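SUBA (Escherichia coli, PDB 2IY9) cleaves the endoplasmic reticulum chaperone BiP at a single site, as the subtilase-type serine protease subunit of the AB5 subtilase cytotoxin. Local coordinates at residues Glu164-Met169 / Arg196-Ala201; Ala276-Val281 / Arg299-Ser304; Ala283-Cys288 / Thr295-Thr300. One frame throughout, in Å; residues are numbered along the deposited sequence.

Interaction 1 of 3, residues Glu164-Met169 / Arg196-Ala201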
ATOM      1  N   GLU A 164      -5.614 -14.105  13.523  1.00 28.65           N
ATOM      2  CA  GLU A 164      -6.098 -15.325  12.872  1.00 28.54           C
ATOM      3  C   GLU A 164      -6.104 -15.158  11.341  1.00 27.89           C
ATOM      4  O   GLU A 164      -5.593 -16.014  10.606  1.00 27.88           O
ATOM      5  CB  GLU A 164      -7.496 -15.696  13.391  1.00 28.46           C
ATOM      6  CG  GLU A 164      -7.954 -17.122  13.028  1.00 30.53           C
ATOM      7  CD  GLU A 164      -8.425 -17.263  11.580  1.00 31.73           C
ATOM      8  OE1 GLU A 164      -9.058 -16.316  11.050  1.00 30.82           O
ATOM      9  OE2 GLU A 164      -8.153 -18.323  10.963  1.00 32.43           O
ATOM     10  N   LEU A 165      -6.663 -14.044  10.876  1.00 27.53           N
ATOM     11  CA  LEU A 165      -6.812 -13.787   9.434  1.00 26.96           C
ATOM     12  C   LEU A 165      -5.460 -13.673   8.737  1.00 25.89           C
ATOM     13  O   LEU A 165      -5.254 -14.246   7.669  1.00 25.52           O
ATOM     14  CB  LEU A 165      -7.641 -12.520   9.182  1.00 27.30           C
ATOM     15  CG  LEU A 165      -7.888 -12.226   7.696  1.00 28.66           C
ATOM     16  CD1 LEU A 165      -9.269 -11.691   7.439  1.00 30.01           C
ATOM     17  CD2 LEU A 165      -6.816 -11.285   7.142  1.00 30.88           C
ATOM     18  N   LEU A 166      -4.545 -12.922   9.337  1.00 25.47           N
ATOM     19  CA  LEU A 166      -3.249 -12.677   8.703  1.00 25.16           C
ATOM     20  C   LEU A 166      -2.368 -13.921   8.679  1.00 25.47           C
ATOM     21  O   LEU A 166      -1.691 -14.186   7.681  1.00 24.90           O
ATOM     22  CB  LEU A 166      -2.541 -11.486   9.360  1.00 25.21           C
ATOM     23  CG  LEU A 166      -3.316 -10.158   9.218  1.00 24.20           C
ATOM     24  CD1 LEU A 166      -2.757  -9.114  10.158  1.00 23.78           C
ATOM     25  CD2 LEU A 166      -3.306  -9.631   7.785  1.00 23.94           C
ATOM     26  N   SER A 167      -2.370 -14.693   9.766  1.00 25.75           N
ATOM     27  CA  SER A 167      -1.576 -15.933   9.778  1.00 26.05           C
ATOM     28  C   SER A 167      -2.136 -16.939   8.769  1.00 25.89           C
ATOM     29  O   SER A 167      -1.369 -17.627   8.104  1.00 25.04           O
ATOM     30  CB  SER A 167      -1.470 -16.543  11.179  1.00 26.27           C
ATOM     31  OG  SER A 167      -2.751 -16.895  11.671  1.00 27.89           O
ATOM     32  N   ARG A 168      -3.463 -16.983   8.631  1.00 25.65           N
ATOM     33  CA  ARG A 168      -4.119 -17.802   7.595  1.00 26.45           C
ATOM     34  C   ARG A 168      -3.758 -17.345   6.175  1.00 25.66           C
ATOM     35  O   ARG A 168      -3.381 -18.167   5.332  1.00 25.79           O
ATOM     36  CB  ARG A 168      -5.646 -17.805   7.783  1.00 26.04           C
ATOM     37  CG  ARG A 168      -6.416 -18.773   6.871  1.00 27.31           C
ATOM     38  CD  ARG A 168      -7.804 -19.105   7.451  1.00 28.93           C
ATOM     39  NE  ARG A 168      -8.834 -18.093   7.188  1.00 35.75           N
ATOM     40  CZ  ARG A 168      -9.022 -17.002   7.919  1.00 37.69           C
ATOM     41  NH1 ARG A 168      -8.225 -16.745   8.937  1.00 41.01           N
ATOM     42  NH2 ARG A 168      -9.993 -16.151   7.629  1.00 40.47           N
ATOM     43  N   MET A 169      -3.859 -16.039   5.906  1.00 25.77           N
ATOM     44  CA  MET A 169      -3.448 -15.514   4.596  1.00 25.46           C
ATOM     45  C   MET A 169      -1.982 -15.859   4.341  1.00 24.65           C
ATOM     46  O   MET A 169      -1.609 -16.191   3.225  1.00 24.20           O
ATOM     47  CB  MET A 169      -3.679 -14.004   4.489  1.00 25.49           C
ATOM     48  CG  MET A 169      -3.111 -13.361   3.199  1.00 26.49           C
ATOM     49  SD  MET A 169      -3.330 -11.571   3.069  1.00 27.67           S
ATOM     50  CE  MET A 169      -3.812 -11.234   4.757  1.00 29.90           C
ATOM     51  N   ARG A 196      -1.439   1.613  18.177  1.00 30.60           N
ATOM     52  CA  ARG A 196      -0.809   1.042  16.982  1.00 29.58           C
ATOM     53  C   ARG A 196      -1.838   0.743  15.912  1.00 28.90           C
ATOM     54  O   ARG A 196      -2.942   0.293  16.218  1.00 28.65           O
ATOM     55  CB  ARG A 196      -0.024  -0.226  17.322  1.00 29.48           C
ATOM     56  CG  ARG A 196       1.296   0.038  18.033  1.00 29.11           C
ATOM     57  CD  ARG A 196       1.951  -1.254  18.422  1.00 29.18           C
ATOM     58  NE  ARG A 196       3.166  -1.033  19.201  1.00 29.46           N
ATOM     59  CZ  ARG A 196       3.543  -1.787  20.230  1.00 28.80           C
ATOM     60  NH1 ARG A 196       2.791  -2.809  20.633  1.00 27.99           N
ATOM     61  NH2 ARG A 196       4.665  -1.508  20.863  1.00 27.19           N
ATOM     62  N   ILE A 197      -1.471   0.994  14.660  1.00 27.96           N
ATOM     63  CA  ILE A 197      -2.403   0.822  13.542  1.00 27.56           C
ATOM     64  C   ILE A 197      -2.284  -0.570  12.928  1.00 27.00           C
ATOM     65  O   ILE A 197      -1.179  -1.040  12.634  1.00 26.13           O
ATOM     66  CB  ILE A 197      -2.214   1.925  12.471  1.00 27.94           C
ATOM     67  CG1 ILE A 197      -2.457   3.297  13.104  1.00 29.42           C
ATOM     68  CG2 ILE A 197      -3.159   1.717  11.305  1.00 27.48           C
ATOM     69  CD1 ILE A 197      -1.702   4.413  12.463  1.00 32.33           C
ATOM     70  N   TRP A 198      -3.440  -1.213  12.764  1.00 26.29           N
ATOM     71  CA  TRP A 198      -3.568  -2.542  12.167  1.00 25.48           C
ATOM     72  C   TRP A 198      -4.026  -2.401  10.706  1.00 24.86           C
ATOM     73  O   TRP A 198      -4.799  -1.502  10.409  1.00 25.11           O
ATOM     74  CB  TRP A 198      -4.582  -3.376  12.971  1.00 25.83           C
ATOM     75  CG  TRP A 198      -3.993  -3.882  14.265  1.00 25.49           C
ATOM     76  CD1 TRP A 198      -3.882  -3.191  15.441  1.00 25.55           C
ATOM     77  CD2 TRP A 198      -3.418  -5.177  14.502  1.00 25.23           C
ATOM     78  NE1 TRP A 198      -3.272  -3.981  16.397  1.00 26.41           N
ATOM     79  CE2 TRP A 198      -2.976  -5.199  15.844  1.00 25.36           C
ATOM     80  CE3 TRP A 198      -3.236  -6.322  13.710  1.00 26.13           C
ATOM     81  CZ2 TRP A 198      -2.357  -6.322  16.410  1.00 27.44           C
ATOM     82  CZ3 TRP A 198      -2.633  -7.436  14.273  1.00 25.53           C
ATOM     83  CH2 TRP A 198      -2.183  -7.424  15.609  1.00 25.35           C
ATOM     84  N   PRO A 199      -3.583  -3.306   9.801  1.00 23.97           N
ATOM     85  CA  PRO A 199      -2.781  -4.503  10.068  1.00 23.54           C
ATOM     86  C   PRO A 199      -1.267  -4.316  10.157  1.00 22.88           C
ATOM     87  O   PRO A 199      -0.563  -5.304  10.346  1.00 22.48           O
ATOM     88  CB  PRO A 199      -3.102  -5.414   8.874  1.00 23.46           C
ATOM     89  CG  PRO A 199      -3.432  -4.469   7.759  1.00 23.76           C
ATOM     90  CD  PRO A 199      -3.923  -3.185   8.369  1.00 23.88           C
ATOM     91  N   ALA A 200      -0.755  -3.090  10.038  1.00 22.71           N
ATOM     92  CA  ALA A 200       0.695  -2.900  10.202  1.00 22.72           C
ATOM     93  C   ALA A 200       1.196  -3.435  11.565  1.00 22.99           C
ATOM     94  O   ALA A 200       2.313  -3.941  11.660  1.00 23.10           O
ATOM     95  CB  ALA A 200       1.087  -1.436  10.012  1.00 22.41           C
ATOM     96  N   ALA A 201       0.344  -3.359  12.590  1.00 22.73           N
ATOM     97  CA  ALA A 201       0.711  -3.760  13.964  1.00 23.14           C
ATOM     98  C   ALA A 201       0.863  -5.279  14.149  1.00 23.33           C
ATOM     99  O   ALA A 201       1.342  -5.734  15.193  1.00 22.99           O
ATOM    100  CB  ALA A 201      -0.297  -3.218  14.951  1.00 22.86           C
TER
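With chi1 at -62°, Leu166 holds its CG anti to the carbonyl carbon and beside the backbone N, and chi2 of 166° then extends one methyl, CD1, outward from helix 160-172 to Pro199 and Trp198 in the loop that follows strand 176-180. CD1 meets Pro199 CB at 3.9 Å, the two side chains crossing at about a right angle. The same methyl lies 4.4 Å from Trp198 CZ3, near the plane of the indole and at its edge, so it touches the rim of the ring and not a face. Trp198 and Pro199 are joined by a cis peptide bond, which a weak backbone hydrogen bond from Ala201 N to Ile197 O spans. One face of the indole is taken within its own segment by Ala201, whose CB sits 3.3 Å above the ring plane, offset toward the rim. All three touching residues are buried, and the contact between them is small and wholly apolar.

Ile177 of strand 176-180 meets both Leu166 and Pro199, while Trp162, one turn before Leu166, brings its ring to Trp198 with the planes at about 20°. The contact thus joins a helix flanking the central parallel sheet of the subtilisin-like fold to a cis-proline loop, whose Pro199 side chain lies about 11 Å from those of Asp52 and Ser272, assigned to the charge relay system.

Interaction 2 of 3, residues Ala276-Val281 / Arg299-Ser304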
ATOM      1  N   ALA A 276       0.715   3.578  -1.005  1.00 20.61           N
ATOM      2  CA  ALA A 276       0.135   3.485  -2.352  1.00 21.48           C
ATOM      3  C   ALA A 276       1.220   3.225  -3.394  1.00 21.56           C
ATOM      4  O   ALA A 276       1.061   2.411  -4.312  1.00 21.06           O
ATOM      5  CB  ALA A 276      -0.656   4.744  -2.682  1.00 21.39           C
ATOM      6  N   ILE A 277       2.329   3.931  -3.236  1.00 21.17           N
ATOM      7  CA  ILE A 277       3.438   3.836  -4.165  1.00 21.32           C
ATOM      8  C   ILE A 277       4.043   2.425  -4.160  1.00 20.94           C
ATOM      9  O   ILE A 277       4.331   1.861  -5.232  1.00 21.10           O
ATOM     10  CB  ILE A 277       4.469   4.950  -3.870  1.00 20.89           C
ATOM     11  CG1 ILE A 277       3.887   6.304  -4.306  1.00 21.65           C
ATOM     12  CG2 ILE A 277       5.807   4.676  -4.583  1.00 22.26           C
ATOM     13  CD1 ILE A 277       4.636   7.538  -3.788  1.00 22.19           C
ATOM     14  N   VAL A 278       4.210   1.846  -2.969  1.00 20.30           N
ATOM     15  CA  VAL A 278       4.749   0.484  -2.864  1.00 20.87           C
ATOM     16  C   VAL A 278       3.811  -0.517  -3.544  1.00 21.09           C
ATOM     17  O   VAL A 278       4.265  -1.412  -4.260  1.00 21.26           O
ATOM     18  CB  VAL A 278       5.050   0.065  -1.404  1.00 20.65           C
ATOM     19  CG1 VAL A 278       5.362  -1.443  -1.337  1.00 21.31           C
ATOM     20  CG2 VAL A 278       6.240   0.866  -0.862  1.00 19.17           C
ATOM     21  N   SER A 279       2.510  -0.347  -3.322  1.00 20.95           N
ATOM     22  CA  SER A 279       1.496  -1.168  -3.982  1.00 21.63           C
ATOM     23  C   SER A 279       1.576  -1.083  -5.495  1.00 21.79           C
ATOM     24  O   SER A 279       1.394  -2.089  -6.170  1.00 21.47           O
ATOM     25  CB  SER A 279       0.084  -0.785  -3.522  1.00 21.50           C
ATOM     26  OG  SER A 279      -0.135  -1.212  -2.191  1.00 21.54           O
ATOM     27  N   GLY A 280       1.846   0.112  -6.029  1.00 21.83           N
ATOM     28  CA  GLY A 280       2.003   0.251  -7.488  1.00 21.82           C
ATOM     29  C   GLY A 280       3.203  -0.517  -8.022  1.00 21.56           C
ATOM     30  O   GLY A 280       3.147  -1.101  -9.107  1.00 21.70           O
ATOM     31  N   VAL A 281       4.288  -0.524  -7.258  1.00 21.62           N
ATOM     32  CA  VAL A 281       5.493  -1.264  -7.649  1.00 21.58           C
ATOM     33  C   VAL A 281       5.190  -2.766  -7.603  1.00 21.35           C
ATOM     34  O   VAL A 281       5.500  -3.484  -8.536  1.00 21.01           O
ATOM     35  CB  VAL A 281       6.715  -0.904  -6.770  1.00 21.56           C
ATOM     36  CG1 VAL A 281       7.935  -1.785  -7.131  1.00 23.43           C
ATOM     37  CG2 VAL A 281       7.048   0.600  -6.904  1.00 21.86           C
ATOM     38  N   ARG A 299       9.761 -11.127  -0.810  1.00 23.64           N
ATOM     39  CA  ARG A 299      11.215 -11.303  -0.807  1.00 25.07           C
ATOM     40  C   ARG A 299      11.916 -10.456  -1.880  1.00 24.29           C
ATOM     41  O   ARG A 299      12.878  -9.758  -1.586  1.00 23.70           O
ATOM     42  CB  ARG A 299      11.578 -12.793  -0.980  1.00 24.93           C
ATOM     43  CG  ARG A 299      13.074 -13.087  -0.931  1.00 26.76           C
ATOM     44  CD  ARG A 299      13.372 -14.580  -1.134  1.00 27.98           C
ATOM     45  NE  ARG A 299      12.959 -15.053  -2.460  1.00 34.58           N
ATOM     46  CZ  ARG A 299      11.965 -15.916  -2.693  1.00 37.41           C
ATOM     47  NH1 ARG A 299      11.258 -16.436  -1.695  1.00 38.66           N
ATOM     48  NH2 ARG A 299      11.682 -16.274  -3.939  1.00 39.30           N
ATOM     49  N   THR A 300      11.441 -10.517  -3.124  1.00 23.94           N
ATOM     50  CA  THR A 300      12.084  -9.740  -4.181  1.00 23.69           C
ATOM     51  C   THR A 300      12.008  -8.241  -3.881  1.00 23.28           C
ATOM     52  O   THR A 300      12.994  -7.532  -4.043  1.00 23.29           O
ATOM     53  CB  THR A 300      11.537 -10.077  -5.578  1.00 23.91           C
ATOM     54  OG1 THR A 300      11.757 -11.469  -5.845  1.00 24.60           O
ATOM     55  CG2 THR A 300      12.246  -9.246  -6.657  1.00 24.62           C
ATOM     56  N   LEU A 301      10.859  -7.763  -3.412  1.00 22.88           N
ATOM     57  CA  LEU A 301      10.733  -6.349  -3.027  1.00 22.89           C
ATOM     58  C   LEU A 301      11.756  -5.950  -1.963  1.00 23.28           C
ATOM     59  O   LEU A 301      12.466  -4.951  -2.114  1.00 23.27           O
ATOM     60  CB  LEU A 301       9.327  -6.034  -2.515  1.00 22.88           C
ATOM     61  CG  LEU A 301       9.086  -4.538  -2.234  1.00 23.11           C
ATOM     62  CD1 LEU A 301       8.914  -3.755  -3.546  1.00 23.73           C
ATOM     63  CD2 LEU A 301       7.869  -4.360  -1.342  1.00 21.63           C
ATOM     64  N   LEU A 302      11.830  -6.745  -0.899  1.00 23.29           N
ATOM     65  CA  LEU A 302      12.705  -6.446   0.226  1.00 24.35           C
ATOM     66  C   LEU A 302      14.175  -6.616  -0.098  1.00 24.85           C
ATOM     67  O   LEU A 302      14.978  -5.761   0.280  1.00 24.94           O
ATOM     68  CB  LEU A 302      12.331  -7.282   1.450  1.00 23.98           C
ATOM     69  CG  LEU A 302      10.879  -7.097   1.909  1.00 23.87           C
ATOM     70  CD1 LEU A 302      10.680  -7.855   3.213  1.00 24.12           C
ATOM     71  CD2 LEU A 302      10.496  -5.613   2.060  1.00 25.30           C
ATOM     72  N   GLU A 303      14.524  -7.712  -0.777  1.00 25.27           N
ATOM     73  CA  GLU A 303      15.917  -7.947  -1.170  1.00 27.26           C
ATOM     74  C   GLU A 303      16.440  -6.873  -2.106  1.00 26.77           C
ATOM     75  O   GLU A 303      17.597  -6.466  -2.003  1.00 26.67           O
ATOM     76  CB  GLU A 303      16.096  -9.325  -1.823  1.00 27.16           C
ATOM     77  CG  GLU A 303      16.417 -10.426  -0.822  1.00 29.64           C
ATOM     78  CD  GLU A 303      16.466 -11.808  -1.451  1.00 29.90           C
ATOM     79  OE1 GLU A 303      16.362 -12.796  -0.695  1.00 35.76           O
ATOM     80  OE2 GLU A 303      16.591 -11.909  -2.691  1.00 35.01           O
ATOM     81  N   SER A 304      15.584  -6.428  -3.023  1.00 26.65           N
ATOM     82  CA  SER A 304      15.966  -5.433  -4.015  1.00 27.08           C
ATOM     83  C   SER A 304      16.027  -4.008  -3.452  1.00 26.70           C
ATOM     84  O   SER A 304      16.596  -3.114  -4.086  1.00 26.36           O
ATOM     85  CB  SER A 304      14.999  -5.485  -5.198  1.00 27.10           C
ATOM     86  OG  SER A 304      13.780  -4.869  -4.831  1.00 30.17           O
TER
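Leu301 reaches from helix 294-304 toward two valines one turn apart on helix 271-288, and gives each of them a different methyl. Its CG stands anti to the backbone N (chi1 -174°), and chi2 of 75° then turns the two branches so that CD2 meets Val278 CG1 at 3.8 Å while CD1 approaches Val281 CG1 at 4.2 Å. The valines share one conformation: in Val278, CG1 is anti to the backbone N and beside the carbonyl carbon (chi1 170°), and Val281 repeats this almost exactly. In both valines this rotamer presents CG1 to Leu301. The Val278 and Leu301 side chains meet at a slant, and the three residues are buried in a purely apolar junction.

Other parts of the fold close around it. Val278 also packs on Ala251 and Leu301 on Ile249, both of edge strand 249-252, and Leu321 touches Val281 and Leu301. Ser272, assigned to the charge relay system, lies in the first turn of helix 271-288, and the side chains of Val278 and Ser272 are about 11 Å apart. This is the long helix that carries the catalytic serine at its N-terminal end in the subtilisin-like fold, packed here against the next helix of the chain.

Interaction 3 of 3, residues Ala283-Cys288 / Thr295-Thr300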
ATOM      1  N   ALA A 283       2.298  -4.110  -7.943  1.00 22.33           N
ATOM      2  CA  ALA A 283       1.386  -4.342  -9.079  1.00 22.17           C
ATOM      3  C   ALA A 283       2.165  -4.569 -10.376  1.00 22.44           C
ATOM      4  O   ALA A 283       1.872  -5.507 -11.128  1.00 22.77           O
ATOM      5  CB  ALA A 283       0.405  -3.186  -9.239  1.00 22.10           C
ATOM      6  N   ALA A 284       3.155  -3.710 -10.621  1.00 22.24           N
ATOM      7  CA  ALA A 284       4.011  -3.797 -11.795  1.00 22.96           C
ATOM      8  C   ALA A 284       4.753  -5.132 -11.848  1.00 23.24           C
ATOM      9  O   ALA A 284       4.818  -5.769 -12.894  1.00 23.76           O
ATOM     10  CB  ALA A 284       4.995  -2.632 -11.814  1.00 22.84           C
ATOM     11  N   MET A 285       5.312  -5.553 -10.713  1.00 23.37           N
ATOM     12  CA  MET A 285       5.956  -6.859 -10.608  1.00 23.08           C
ATOM     13  C   MET A 285       4.989  -8.004 -10.926  1.00 23.69           C
ATOM     14  O   MET A 285       5.319  -8.914 -11.706  1.00 23.54           O
ATOM     15  CB  MET A 285       6.527  -7.051  -9.211  1.00 23.00           C
ATOM     16  CG  MET A 285       7.581  -6.026  -8.825  1.00 22.76           C
ATOM     17  SD  MET A 285       7.954  -6.036  -7.071  1.00 23.12           S
ATOM     18  CE  MET A 285       8.715  -7.627  -6.806  1.00 23.98           C
ATOM     19  N   THR A 286       3.784  -7.945 -10.357  1.00 24.03           N
ATOM     20  CA  THR A 286       2.820  -9.054 -10.502  1.00 24.81           C
ATOM     21  C   THR A 286       2.429  -9.291 -11.959  1.00 25.08           C
ATOM     22  O   THR A 286       2.118 -10.422 -12.345  1.00 24.77           O
ATOM     23  CB  THR A 286       1.532  -8.836  -9.689  1.00 24.87           C
ATOM     24  OG1 THR A 286       0.820  -7.720 -10.225  1.00 28.94           O
ATOM     25  CG2 THR A 286       1.829  -8.602  -8.213  1.00 22.79           C
ATOM     26  N   SER A 287       2.449  -8.224 -12.763  1.00 25.18           N
ATOM     27  CA  SER A 287       2.162  -8.335 -14.194  1.00 26.30           C
ATOM     28  C   SER A 287       3.033  -9.412 -14.851  1.00 27.03           C
ATOM     29  O   SER A 287       2.576 -10.105 -15.769  1.00 27.64           O
ATOM     30  CB  SER A 287       2.329  -6.983 -14.906  1.00 25.36           C
ATOM     31  OG  SER A 287       3.695  -6.647 -15.158  1.00 24.74           O
ATOM     32  N   CYS A 288       4.262  -9.560 -14.354  1.00 27.81           N
ATOM     33  CA  CYS A 288       5.248 -10.504 -14.908  1.00 28.91           C
ATOM     34  C   CYS A 288       5.033 -11.967 -14.523  1.00 29.36           C
ATOM     35  O   CYS A 288       5.470 -12.875 -15.242  1.00 28.71           O
ATOM     36  CB  CYS A 288       6.664 -10.060 -14.541  1.00 29.50           C
ATOM     37  SG  CYS A 288       7.080  -8.539 -15.395  1.00 31.54           S
ATOM     38  N   THR A 295       5.221 -14.930  -0.872  1.00 26.16           N
ATOM     39  CA  THR A 295       6.571 -14.946  -0.305  1.00 26.84           C
ATOM     40  C   THR A 295       7.614 -14.464  -1.318  1.00 27.02           C
ATOM     41  O   THR A 295       8.473 -13.640  -0.979  1.00 26.65           O
ATOM     42  CB  THR A 295       6.941 -16.333   0.280  1.00 27.27           C
ATOM     43  OG1 THR A 295       6.033 -16.655   1.344  1.00 27.28           O
ATOM     44  CG2 THR A 295       8.368 -16.322   0.847  1.00 28.39           C
ATOM     45  N   GLU A 296       7.525 -14.944  -2.558  1.00 27.10           N
ATOM     46  CA  GLU A 296       8.481 -14.542  -3.597  1.00 28.33           C
ATOM     47  C   GLU A 296       8.386 -13.050  -3.947  1.00 26.97           C
ATOM     48  O   GLU A 296       9.408 -12.379  -4.081  1.00 27.29           O
ATOM     49  CB  GLU A 296       8.357 -15.398  -4.867  1.00 28.16           C
ATOM     50  CG  GLU A 296       9.484 -15.105  -5.884  1.00 30.64           C
ATOM     51  CD  GLU A 296       9.237 -15.641  -7.290  1.00 31.52           C
ATOM     52  OE1 GLU A 296       8.289 -16.439  -7.497  1.00 35.90           O
ATOM     53  OE2 GLU A 296      10.014 -15.255  -8.201  1.00 36.35           O
ATOM     54  N   LEU A 297       7.164 -12.543  -4.108  1.00 26.55           N
ATOM     55  CA  LEU A 297       6.950 -11.110  -4.339  1.00 25.39           C
ATOM     56  C   LEU A 297       7.525 -10.276  -3.197  1.00 24.98           C
ATOM     57  O   LEU A 297       8.295  -9.341  -3.433  1.00 24.06           O
ATOM     58  CB  LEU A 297       5.461 -10.806  -4.525  1.00 25.60           C
ATOM     59  CG  LEU A 297       4.899 -11.004  -5.937  1.00 26.35           C
ATOM     60  CD1 LEU A 297       3.380 -11.159  -5.871  1.00 26.92           C
ATOM     61  CD2 LEU A 297       5.279  -9.815  -6.818  1.00 27.27           C
ATOM     62  N   LYS A 298       7.168 -10.633  -1.958  1.00 24.55           N
ATOM     63  CA  LYS A 298       7.656  -9.900  -0.786  1.00 24.23           C
ATOM     64  C   LYS A 298       9.186  -9.930  -0.693  1.00 24.46           C
ATOM     65  O   LYS A 298       9.820  -8.880  -0.522  1.00 23.93           O
ATOM     66  CB  LYS A 298       7.033 -10.434   0.501  1.00 24.70           C
ATOM     67  CG  LYS A 298       7.517  -9.712   1.765  1.00 24.60           C
ATOM     68  CD  LYS A 298       6.625 -10.011   2.975  1.00 24.84           C
ATOM     69  CE  LYS A 298       7.207  -9.362   4.221  1.00 23.68           C
ATOM     70  NZ  LYS A 298       6.361  -9.637   5.403  1.00 21.91           N
ATOM     71  N   ARG A 299       9.761 -11.127  -0.810  1.00 23.64           N
ATOM     72  CA  ARG A 299      11.215 -11.303  -0.807  1.00 25.07           C
ATOM     73  C   ARG A 299      11.916 -10.456  -1.880  1.00 24.29           C
ATOM     74  O   ARG A 299      12.878  -9.758  -1.586  1.00 23.70           O
ATOM     75  CB  ARG A 299      11.578 -12.793  -0.980  1.00 24.93           C
ATOM     76  CG  ARG A 299      13.074 -13.087  -0.931  1.00 26.76           C
ATOM     77  CD  ARG A 299      13.372 -14.580  -1.134  1.00 27.98           C
ATOM     78  NE  ARG A 299      12.959 -15.053  -2.460  1.00 34.58           N
ATOM     79  CZ  ARG A 299      11.965 -15.916  -2.693  1.00 37.41           C
ATOM     80  NH1 ARG A 299      11.258 -16.436  -1.695  1.00 38.66           N
ATOM     81  NH2 ARG A 299      11.682 -16.274  -3.939  1.00 39.30           N
ATOM     82  N   THR A 300      11.441 -10.517  -3.124  1.00 23.94           N
ATOM     83  CA  THR A 300      12.084  -9.740  -4.181  1.00 23.69           C
ATOM     84  C   THR A 300      12.008  -8.241  -3.881  1.00 23.28           C
ATOM     85  O   THR A 300      12.994  -7.532  -4.043  1.00 23.29           O
ATOM     86  CB  THR A 300      11.537 -10.077  -5.578  1.00 23.91           C
ATOM     87  OG1 THR A 300      11.757 -11.469  -5.845  1.00 24.60           O
ATOM     88  CG2 THR A 300      12.246  -9.246  -6.657  1.00 24.62           C
TER
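This is an apolar helix-helix contact between two consecutive helices joined by a short connection, where the last turns of helix 271-288 meet the start of helix 294-304. The axes of the two short segments run at 129° to each other and come no closer than 11.0 Å, so side chains bridge the gap. Leu297 and Met285 share this task almost equally. Leu297 CD1 touches Thr286 CG2 at 3.8 Å, and Leu297 CD2 lies 3.9 Å from Met285 CB. Thr286 and Leu297 cross at about a right angle.

Met285 reaches farther along helix 294-304. Its chain bends at chi3 (66°), which brings Met285 CE to 3.8 Å from Leu297 O and to within 3.9 Å of Thr300 CG2; the Met285 and Thr300 side chains lie alongside one another, running opposite ways.

Thr286 OG1 sits between the backbone N and the carbonyl carbon, where it donates to Ala283 O at 2.6 Å, tilted 24° from the carbonyl plane; CG2, anti to the carbonyl carbon, is the branch that touches Leu297. Ser287 N reaches Ala283 O from the same face, so that oxygen is gripped by two donors. Ser287 OG bonds to Ala284 O at 2.7 Å along a straighter approach, and also pairs with Asp41 N.

Helix 323-331 packs beside the pair, with Phe330 touching both Met285 and Leu297. The Cys288-Cys331 disulfide fixes this start of the A2 domain, whose C-terminal segment enters the SubB pore, to helix 271-288. Beyond these helices, Leu297 rests on Leu176 of strand 176-180, and Thr286 meets Val46 in the loop leading into strand 47-52.

How the interactions relate
From the N terminus, interaction 1 comes first: helix 160-172 meets the 196-201 loop, closing a loop that contains strand 176-180. It is complete before the other two begin, and stands apart from them, its centre 19 Å from that of interaction 2 and 20 Å from that of interaction 3. Those two share one pair of consecutive helices. Segment 276-281 pairs with 299-304, and 283-288, lying within the 276-304 span, pairs with 295-300; both contacts end on the same stretch, overlapping at Arg299 and Thr300. Met285 CE packs 4.0 Å from Leu301 N, joining the two contacts directly. Strand 176-180 is common ground, touched by residues of interactions 1 and 3, whereas interaction 2 faces edge strand 249-252.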